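Local coordinates for capsular polysaccharide biosynthesis protein (Burkholderia pseudomallei, PDB 4BQN) that binds coenzyme A and is probably an acetyltransferase that acts in the biosynthesis of the bacterial capsular polysaccharide, at residues M199-A204 with L234-M239; Q96-E101 with A205-I210; L124-V129 with A286-F291. The protein carries 1 engineered substitution. All coordinates share one frame; numbering follows the deposited sequence.

Contact 1 of 3, residues M199-A204 with L234-M239; sequences MNHPTA and LDVTKM. With COA (coenzyme A), chain C.
H201 lies across L234 at about a right angle, its CB 3.6 Å from the backbone O of L234. No direct hydrogen bond joins the segments; water carries the polar part. Water 1 sits in the plane of the H201 imidazole, 2.7 Å from ND1, and donates to L234 O while accepting from T237 N. With CG beside the backbone N (chi1 -73°), the ring reaches toward V236 in the 234-239 loop, and CE1 meets V236 CG1 at 3.9 Å. P202 runs alongside L234, its CD 3.8 Å from L234 CD1. A second water bridge joins the backbones of the same two residues: water 2 gives a hydrogen to P202 O and takes one from L234 N.

On the coenzyme A side, the tail carbon C2P comes to the edge of the imidazole, 4.0 Å from H201 CD2, and also approaches N200, at 3.5 Å from CG. The N200 carboxamide is steadied by Y120, which is hydrogen-bonded to OD1. The side chain of H201 also touches that of C14, which is seen covalently joined to coenzyme A in a structure of this protein.

The principle illustrated is second-shell positioning: a water tied to two backbone atoms of the 234-239 loop probably restrains the rotation of the H201 imidazole, whose CD2 edge meets the thiol end of the cofactor.

Contact 2 of 3, residues Q96-E101 with A205-I210; sequences QYMHWE and ALMREI. With COA (coenzyme A), chain C.
The coenzyme A pocket and the helix behind it meet in this contact: segment 96-101, the loop that follows strand 91-94 of the parallel sheet, lines the cofactor with one set of side chains and packs on helix 204-217 with another. M98 does the packing. In the conformer described, one of two modelled, its CG stands beside the backbone N (chi1 -63°) and the chain runs on extended to SD before bending at chi3 (-83°), which brings CE onto the helix. There CE lies 3.7 Å from I210 CG2 and 4.1 Å from M207 SD, crossing both side chains obliquely, while M98 SD rests 4.1 Å from L206 CG. I210 lies three residues after M207 and four after L206, so all three reach M98 from one side of the helix, M207 only with the end of its chain. All four residues are buried.

Y97 and H99 flank M98 in sequence and point to the ligand. The adenine lies over one face of the H99 imidazole, with C4A 3.6 Å above the centre of the ring. In the ring plane, H99 NE2 donates to E101 OE2 over 2.8 Å, nearly straight at 173°, and OE2 accepts with its anti lone pair. This bond restrains the rotation of the imidazole, keeping one face against the adenine, and R299 forms a salt bridge with the other oxygen, E101 OE1. Y97 works further along the cofactor: OAP lies over a face of its ring, and Y97 OH accepts a hydrogen bond from N8P at 3.1 Å.

Ligand sites at the carboxy ends of parallel strands are common in alpha/beta folds, and this loop fits that pattern, with Y97 and H99 against coenzyme A and M98 seated on the helix.

Contact 3 of 3, residues L124-V129 with A286-F291; sequences LIAGAV and ADVSAF
A126 and V288 contribute most of the surface buried where helix 123-130 meets helix 285-296, and each points its side chain at the other helix. The methyl CB of A126 lies 3.8 Å from V288 CG1, which also reaches the backbone O of A126 at 3.7 Å. V288 CG1 stands opposite the backbone N (chi1 176°), a setting that carries this branch across the interface. F291, one turn further along, comes in from the side: the CD2 corner of its ring is 3.9 Å from A126 CB, and the methyl lies at the ring edge, near its plane, so this is not a stack on the face. V129 makes a looser approach at the other end, with CG1 4.5 Å from V288 CG1.

The segment axes pass 8.8 Å apart, and their directions make an angle of 133°, closer to antiparallel than to parallel. Further apolar cover comes from F277 of helix 269-281, which touches V129, and from L113, which touches F291.

No hydrogen bond or charge pair crosses between the segments. The example shows a helix pair held here by apolar packing, a small alanine receiving a branched and an aromatic side chain together.

After strand 91-94, the fourth across the parallel sheet, the chain enters segment 96-101, whose partner in contact 2, helix 204-217, comes about a hundred residues later. Helix 123-130 lies between them, and its own partner is 286-291, so contacts 2 and 3 cross. Contact 1 opens at 199-204, just ahead of the helix of contact 2, and closes with the loop 234-239; it therefore crosses contact 2 and is nested inside contact 3. Contacts 1 and 2 touch, with a probable hydrogen bond from W100 N to M199 O, and both border coenzyme A. Contact 3, about 24 Å from contact 1 between centres, joins helices in a more distant part of the fold.

Contact 1 of 3, residues M199-A204 with L234-M239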
# COMPACT_ATOMS: atom_id res chain seq x y z
N MET A 199 5.17 -0.76 0.34
CA MET A 199 4.51 0.43 0.87
C MET A 199 2.99 0.36 0.83
O MET A 199 2.32 0.99 1.63
CB MET A 199 4.99 1.67 0.14
CG MET A 199 4.68 1.72 -1.34
SD MET A 199 5.57 3.11 -2.07
CE MET A 199 4.81 3.18 -3.68
N ASN A 200 2.44 -0.36 -0.16
CA ASN A 200 0.98 -0.39 -0.29
C ASN A 200 0.40 -1.81 -0.33
O ASN A 200 -0.76 -2.02 -0.72
CB ASN A 200 0.53 0.47 -1.48
CG ASN A 200 1.22 0.07 -2.77
OD1 ASN A 200 1.60 -1.09 -2.91
ND2 ASN A 200 1.43 1.02 -3.67
N HIS A 201 1.18 -2.78 0.15
CA HIS A 201 0.69 -4.15 0.30
C HIS A 201 0.79 -4.61 1.75
O HIS A 201 1.81 -5.15 2.18
CB HIS A 201 1.47 -5.13 -0.58
CG HIS A 201 1.16 -5.03 -2.04
ND1 HIS A 201 1.80 -5.82 -2.97
CD2 HIS A 201 0.31 -4.23 -2.74
CE1 HIS A 201 1.34 -5.54 -4.18
NE2 HIS A 201 0.43 -4.59 -4.07
N PRO A 202 -0.28 -4.39 2.53
CA PRO A 202 -0.36 -4.91 3.90
C PRO A 202 -0.14 -6.42 3.97
O PRO A 202 -0.56 -7.16 3.07
CB PRO A 202 -1.80 -4.57 4.31
CG PRO A 202 -2.09 -3.33 3.52
CD PRO A 202 -1.42 -3.52 2.20
N THR A 203 0.51 -6.86 5.04
CA THR A 203 0.62 -8.27 5.34
C THR A 203 -0.70 -8.77 5.94
O THR A 203 -1.58 -7.99 6.30
CB THR A 203 1.73 -8.54 6.37
OG1 THR A 203 1.37 -7.90 7.60
CG2 THR A 203 3.10 -8.01 5.88
N ALA A 204 -0.81 -10.09 6.08
CA ALA A 204 -1.97 -10.71 6.71
C ALA A 204 -2.40 -10.06 8.02
O ALA A 204 -3.59 -9.84 8.24
CB ALA A 204 -1.72 -12.18 6.94
N LEU A 234 -1.91 -10.24 -0.20
CA LEU A 234 -1.04 -9.29 -0.90
C LEU A 234 0.44 -9.64 -0.71
O LEU A 234 1.27 -8.76 -0.47
CB LEU A 234 -1.34 -7.86 -0.46
CG LEU A 234 -2.77 -7.42 -0.78
CD1 LEU A 234 -3.03 -6.06 -0.18
CD2 LEU A 234 -3.03 -7.37 -2.28
N ASP A 235 0.75 -10.92 -0.82
CA ASP A 235 2.11 -11.41 -0.55
C ASP A 235 2.96 -11.64 -1.80
O ASP A 235 4.04 -12.23 -1.70
CB ASP A 235 2.05 -12.71 0.28
CG ASP A 235 1.51 -13.88 -0.52
OD1 ASP A 235 0.74 -13.68 -1.47
OD2 ASP A 235 1.86 -15.03 -0.17
N VAL A 236 2.50 -11.18 -2.96
CA VAL A 236 3.21 -11.38 -4.22
C VAL A 236 4.68 -10.91 -4.17
O VAL A 236 5.60 -11.62 -4.62
CB VAL A 236 2.46 -10.72 -5.42
CG1 VAL A 236 2.16 -9.24 -5.21
CG2 VAL A 236 3.24 -10.91 -6.72
N THR A 237 4.89 -9.73 -3.60
CA THR A 237 6.18 -9.06 -3.63
C THR A 237 6.57 -8.63 -2.22
O THR A 237 5.77 -8.08 -1.47
CB THR A 237 6.14 -7.89 -4.62
OG1 THR A 237 6.07 -8.45 -5.94
CG2 THR A 237 7.35 -6.98 -4.51
N LYS A 238 7.82 -8.91 -1.86
CA LYS A 238 8.28 -8.66 -0.49
C LYS A 238 9.58 -7.90 -0.55
O LYS A 238 10.62 -8.45 -0.93
CB LYS A 238 8.42 -9.98 0.29
CG LYS A 238 7.13 -10.80 0.36
CD LYS A 238 7.27 -12.12 1.12
CE LYS A 238 5.93 -12.84 1.16
NZ LYS A 238 6.00 -14.20 1.77
N MET A 239 9.51 -6.61 -0.23
CA MET A 239 10.70 -5.76 -0.22
C MET A 239 11.58 -6.11 0.96
O MET A 239 11.08 -6.44 2.04
CB MET A 239 10.32 -4.29 -0.20
CG MET A 239 9.67 -3.79 -1.49
SD MET A 239 10.83 -3.77 -2.87
CE MET A 239 10.07 -4.91 -4.01
N1A COA C . 2.00 8.45 1.85
C2A COA C . 2.65 8.80 0.71
N3A COA C . 2.10 8.63 -0.51
C4A COA C . 0.85 8.14 -0.61
C5A COA C . 0.10 7.75 0.57
C6A COA C . 0.75 7.93 1.86
N6A COA C . 0.12 7.59 3.00
N7A COA C . -1.11 7.28 0.18
C8A COA C . -1.13 7.37 -1.17
N9A COA C . 0.04 7.86 -1.64
C1B COA C . 0.42 8.16 -3.02
C2B COA C . -0.16 7.23 -4.08
O2B COA C . 0.69 6.09 -4.25
C3B COA C . -0.17 8.17 -5.27
O3B COA C . 1.19 8.26 -5.74
P3B COA C . 1.57 8.92 -7.16
O7A COA C . 3.05 8.63 -7.29
O8A COA C . 0.73 8.19 -8.16
O9A COA C . 1.24 10.39 -7.04
C4B COA C . -0.55 9.51 -4.66
O4B COA C . -0.18 9.44 -3.28
C5B COA C . -2.04 9.85 -4.77
O5B COA C . -2.76 8.78 -4.19
P1A COA C . -3.97 9.02 -3.19
O1A COA C . -4.36 7.67 -2.68
O2A COA C . -3.63 10.07 -2.18
O3A COA C . -5.16 9.64 -4.06
P2A COA C . -5.99 9.18 -5.36
O4A COA C . -5.67 10.16 -6.46
O5A COA C . -7.42 9.09 -4.90
O6A COA C . -5.44 7.75 -5.78
CBP COA C . -4.97 5.40 -5.81
CCP COA C . -5.87 6.49 -5.23
CDP COA C . -5.36 4.03 -5.26
CEP COA C . -5.21 5.35 -7.31
CAP COA C . -3.50 5.76 -5.47
OAP COA C . -3.28 5.59 -4.07
C9P COA C . -2.40 5.02 -6.22
O9P COA C . -2.03 5.41 -7.32
N8P COA C . -1.80 3.99 -5.61
C7P COA C . -0.69 3.27 -6.22
C6P COA C . -1.08 2.33 -7.35
C5P COA C . -2.00 1.28 -6.80
O5P COA C . -3.21 1.44 -6.80
N4P COA C . -1.41 0.20 -6.32
C3P COA C . -2.17 -0.88 -5.75
C2P COA C . -1.71 -1.13 -4.33
S1P COA C . -2.99 -1.98 -3.50
O HOH W 1 3.23 -7.88 -2.09
O HOH W 2 -1.59 -9.75 2.64

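Contact 2 of 3, residues Q96-E101 with A205-I210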
# COMPACT_ATOMS: atom_id res chain seq x y z
N GLN A 96 -9.62 3.30 4.96
CA GLN A 96 -8.31 3.85 4.76
C GLN A 96 -7.55 3.13 3.63
O GLN A 96 -7.59 1.89 3.54
CB GLN A 96 -7.52 3.69 6.06
CG GLN A 96 -6.08 4.16 6.01
CD GLN A 96 -5.50 4.18 7.41
OE1 GLN A 96 -5.53 3.18 8.11
NE2 GLN A 96 -4.99 5.35 7.83
N TYR A 97 -6.88 3.91 2.79
CA TYR A 97 -5.91 3.39 1.84
C TYR A 97 -4.59 3.25 2.60
O TYR A 97 -4.00 4.25 3.05
CB TYR A 97 -5.77 4.31 0.63
CG TYR A 97 -4.71 3.82 -0.32
CD1 TYR A 97 -4.87 2.61 -1.01
CD2 TYR A 97 -3.53 4.54 -0.51
CE1 TYR A 97 -3.89 2.15 -1.88
CE2 TYR A 97 -2.55 4.09 -1.38
CZ TYR A 97 -2.73 2.89 -2.06
OH TYR A 97 -1.79 2.43 -2.93
N MET A 98 -4.15 2.02 2.79
CA MET A 98 -3.02 1.76 3.67
C MET A 98 -1.71 1.87 2.89
O MET A 98 -1.41 1.04 2.03
CB MET A 98 -3.17 0.38 4.30
CG MET A 98 -4.39 0.28 5.18
SD MET A 98 -4.82 -1.40 5.67
CE MET A 98 -5.74 -1.94 4.22
N HIS A 99 -0.91 2.88 3.21
CA HIS A 99 0.37 3.14 2.56
C HIS A 99 1.34 3.51 3.67
O HIS A 99 1.01 4.33 4.55
CB HIS A 99 0.20 4.23 1.51
CG HIS A 99 1.45 4.65 0.82
ND1 HIS A 99 1.65 4.48 -0.54
CD2 HIS A 99 2.56 5.28 1.28
CE1 HIS A 99 2.82 4.99 -0.88
NE2 HIS A 99 3.40 5.48 0.21
N TRP A 100 2.52 2.90 3.67
CA TRP A 100 3.47 3.09 4.75
C TRP A 100 4.86 2.79 4.23
O TRP A 100 5.15 1.64 3.88
CB TRP A 100 3.13 2.14 5.90
CG TRP A 100 3.97 2.29 7.11
CD1 TRP A 100 5.08 1.56 7.46
CD2 TRP A 100 3.73 3.20 8.20
NE1 TRP A 100 5.55 1.98 8.69
CE2 TRP A 100 4.75 2.99 9.15
CE3 TRP A 100 2.76 4.19 8.45
CZ2 TRP A 100 4.81 3.71 10.35
CZ3 TRP A 100 2.82 4.90 9.63
CH2 TRP A 100 3.85 4.67 10.56
N GLU A 101 5.73 3.80 4.20
CA GLU A 101 7.09 3.67 3.65
C GLU A 101 8.12 3.34 4.74
O GLU A 101 9.31 3.27 4.46
CB GLU A 101 7.48 4.93 2.87
CG GLU A 101 6.59 5.12 1.67
CD GLU A 101 6.80 6.44 0.98
OE1 GLU A 101 7.90 7.01 1.08
OE2 GLU A 101 5.83 6.90 0.34
N ALA A 205 -1.43 -9.80 8.89
CA ALA A 205 -1.76 -9.25 10.22
C ALA A 205 -2.48 -7.92 10.07
O ALA A 205 -3.47 -7.64 10.76
CB ALA A 205 -0.49 -9.09 11.04
N LEU A 206 -2.00 -7.07 9.17
CA LEU A 206 -2.64 -5.77 8.96
C LEU A 206 -4.00 -5.91 8.24
O LEU A 206 -4.95 -5.19 8.59
CB LEU A 206 -1.72 -4.79 8.25
CG LEU A 206 -2.28 -3.36 8.15
CD1 LEU A 206 -2.63 -2.80 9.52
CD2 LEU A 206 -1.29 -2.47 7.42
N MET A 207 -4.11 -6.82 7.27
CA MET A 207 -5.39 -7.06 6.63
C MET A 207 -6.43 -7.56 7.64
O MET A 207 -7.59 -7.15 7.56
CB MET A 207 -5.25 -8.07 5.48
CG MET A 207 -4.50 -7.52 4.26
SD MET A 207 -5.13 -5.96 3.59
CE MET A 207 -6.85 -6.38 3.30
N ARG A 208 -6.03 -8.44 8.56
CA ARG A 208 -6.96 -8.88 9.61
C ARG A 208 -7.39 -7.69 10.45
O ARG A 208 -8.57 -7.57 10.81
CB ARG A 208 -6.34 -9.94 10.49
CG ARG A 208 -6.16 -11.28 9.79
CD ARG A 208 -5.83 -12.37 10.79
NE ARG A 208 -4.57 -12.15 11.51
CZ ARG A 208 -3.38 -12.62 11.13
NH1 ARG A 208 -3.24 -13.29 9.98
NH2 ARG A 208 -2.31 -12.39 11.88
N GLU A 209 -6.44 -6.82 10.80
CA GLU A 209 -6.77 -5.69 11.67
C GLU A 209 -7.79 -4.76 11.01
O GLU A 209 -8.78 -4.37 11.65
CB GLU A 209 -5.52 -4.92 12.10
CG GLU A 209 -5.76 -4.09 13.35
CD GLU A 209 -6.04 -4.94 14.58
OE1 GLU A 209 -5.49 -6.06 14.70
OE2 GLU A 209 -6.84 -4.50 15.44
N ILE A 210 -7.57 -4.39 9.75
CA ILE A 210 -8.51 -3.48 9.07
C ILE A 210 -9.87 -4.15 8.87
O ILE A 210 -10.91 -3.50 9.04
CB ILE A 210 -7.93 -2.88 7.76
CG1 ILE A 210 -8.79 -1.74 7.22
CG2 ILE A 210 -7.73 -3.93 6.69
CD1 ILE A 210 -8.78 -0.53 8.10
N1A COA C . 2.00 8.45 1.85
C2A COA C . 2.65 8.80 0.71
N3A COA C . 2.10 8.63 -0.51
C4A COA C . 0.85 8.14 -0.61
C5A COA C . 0.10 7.75 0.57
C6A COA C . 0.75 7.93 1.86
N6A COA C . 0.12 7.59 3.00
N7A COA C . -1.11 7.28 0.18
C8A COA C . -1.13 7.37 -1.17
N9A COA C . 0.04 7.86 -1.64
C1B COA C . 0.42 8.16 -3.02
C2B COA C . -0.16 7.23 -4.08
O2B COA C . 0.69 6.09 -4.25
C3B COA C . -0.17 8.17 -5.27
O3B COA C . 1.19 8.26 -5.74
P3B COA C . 1.57 8.92 -7.16
O7A COA C . 3.05 8.63 -7.29
O8A COA C . 0.73 8.19 -8.16
O9A COA C . 1.24 10.39 -7.04
C4B COA C . -0.55 9.51 -4.66
O4B COA C . -0.18 9.44 -3.28
C5B COA C . -2.04 9.85 -4.77
O5B COA C . -2.76 8.78 -4.19
P1A COA C . -3.97 9.02 -3.19
O1A COA C . -4.36 7.67 -2.68
O2A COA C . -3.63 10.07 -2.18
O3A COA C . -5.16 9.64 -4.06
P2A COA C . -5.99 9.18 -5.36
O4A COA C . -5.67 10.16 -6.46
O5A COA C . -7.42 9.09 -4.90
O6A COA C . -5.44 7.75 -5.78
CBP COA C . -4.97 5.40 -5.81
CCP COA C . -5.87 6.49 -5.23
CDP COA C . -5.36 4.03 -5.26
CEP COA C . -5.21 5.35 -7.31
CAP COA C . -3.50 5.76 -5.47
OAP COA C . -3.28 5.59 -4.07
C9P COA C . -2.40 5.02 -6.22
O9P COA C . -2.03 5.41 -7.32
N8P COA C . -1.80 3.99 -5.61
C7P COA C . -0.69 3.27 -6.22
C6P COA C . -1.08 2.33 -7.35
C5P COA C . -2.00 1.28 -6.80
O5P COA C . -3.21 1.44 -6.80
N4P COA C . -1.41 0.20 -6.32
C3P COA C . -2.17 -0.88 -5.75
C2P COA C . -1.71 -1.13 -4.33
S1P COA C . -2.99 -1.98 -3.50

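Contact 3 of 3, residues L124-V129 with A286-F291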
# COMPACT_ATOMS: atom_id res chain seq x y z
N LEU A 124 16.13 5.65 -4.14
CA LEU A 124 17.46 6.12 -3.77
C LEU A 124 18.46 5.79 -4.87
O LEU A 124 19.34 6.58 -5.16
CB LEU A 124 17.89 5.56 -2.41
CG LEU A 124 19.14 6.25 -1.84
CD1 LEU A 124 18.92 7.74 -1.60
CD2 LEU A 124 19.56 5.56 -0.56
N ILE A 125 18.31 4.61 -5.48
CA ILE A 125 19.12 4.25 -6.65
C ILE A 125 18.92 5.28 -7.78
O ILE A 125 19.89 5.68 -8.41
CB ILE A 125 18.88 2.80 -7.08
CG1 ILE A 125 19.56 1.90 -6.06
CG2 ILE A 125 19.41 2.52 -8.49
CD1 ILE A 125 19.42 0.41 -6.31
N ALA A 126 17.68 5.69 -8.02
CA ALA A 126 17.45 6.76 -9.01
C ALA A 126 18.29 8.01 -8.70
O ALA A 126 18.92 8.57 -9.60
CB ALA A 126 15.97 7.11 -9.12
N GLY A 127 18.32 8.42 -7.44
CA GLY A 127 19.16 9.56 -7.03
C GLY A 127 20.64 9.32 -7.26
O GLY A 127 21.36 10.21 -7.70
N ALA A 128 21.09 8.11 -6.96
CA ALA A 128 22.48 7.73 -7.20
C ALA A 128 22.83 7.78 -8.70
O ALA A 128 23.90 8.28 -9.07
CB ALA A 128 22.75 6.35 -6.63
N VAL A 129 21.93 7.29 -9.55
CA VAL A 129 22.12 7.35 -11.00
C VAL A 129 22.28 8.80 -11.46
O VAL A 129 23.19 9.13 -12.24
CB VAL A 129 20.95 6.65 -11.74
CG1 VAL A 129 20.96 6.96 -13.24
CG2 VAL A 129 21.01 5.15 -11.52
N ALA A 286 17.21 12.82 -17.63
CA ALA A 286 16.36 13.93 -17.20
C ALA A 286 15.08 13.43 -16.54
O ALA A 286 14.59 14.03 -15.58
CB ALA A 286 16.04 14.86 -18.37
N ASP A 287 14.54 12.32 -17.05
CA ASP A 287 13.29 11.78 -16.50
C ASP A 287 13.54 11.07 -15.18
O ASP A 287 12.73 11.15 -14.26
CB ASP A 287 12.62 10.81 -17.48
CG ASP A 287 12.25 11.46 -18.79
OD1 ASP A 287 12.33 12.70 -18.92
OD2 ASP A 287 11.86 10.71 -19.71
N VAL A 288 14.68 10.39 -15.08
CA VAL A 288 15.07 9.77 -13.81
C VAL A 288 15.29 10.87 -12.75
O VAL A 288 14.87 10.73 -11.59
CB VAL A 288 16.31 8.87 -13.97
CG1 VAL A 288 16.76 8.31 -12.63
CG2 VAL A 288 15.99 7.72 -14.92
N SER A 289 15.92 11.98 -13.14
CA SER A 289 16.10 13.11 -12.22
C SER A 289 14.76 13.73 -11.78
O SER A 289 14.56 14.05 -10.60
CB SER A 289 17.00 14.17 -12.86
OG SER A 289 17.28 15.21 -11.94
N ALA A 290 13.84 13.91 -12.72
CA ALA A 290 12.52 14.44 -12.36
C ALA A 290 11.82 13.52 -11.37
O ALA A 290 11.18 13.98 -10.42
CB ALA A 290 11.67 14.65 -13.60
N PHE A 291 11.94 12.22 -11.59
CA PHE A 291 11.35 11.23 -10.69
C PHE A 291 11.97 11.34 -9.29
O PHE A 291 11.26 11.43 -8.28
CB PHE A 291 11.56 9.81 -11.25
CG PHE A 291 11.26 8.71 -10.27
CD1 PHE A 291 9.97 8.52 -9.78
CD2 PHE A 291 12.25 7.83 -9.85
CE1 PHE A 291 9.69 7.51 -8.87
CE2 PHE A 291 11.98 6.81 -8.95
CZ PHE A 291 10.69 6.65 -8.46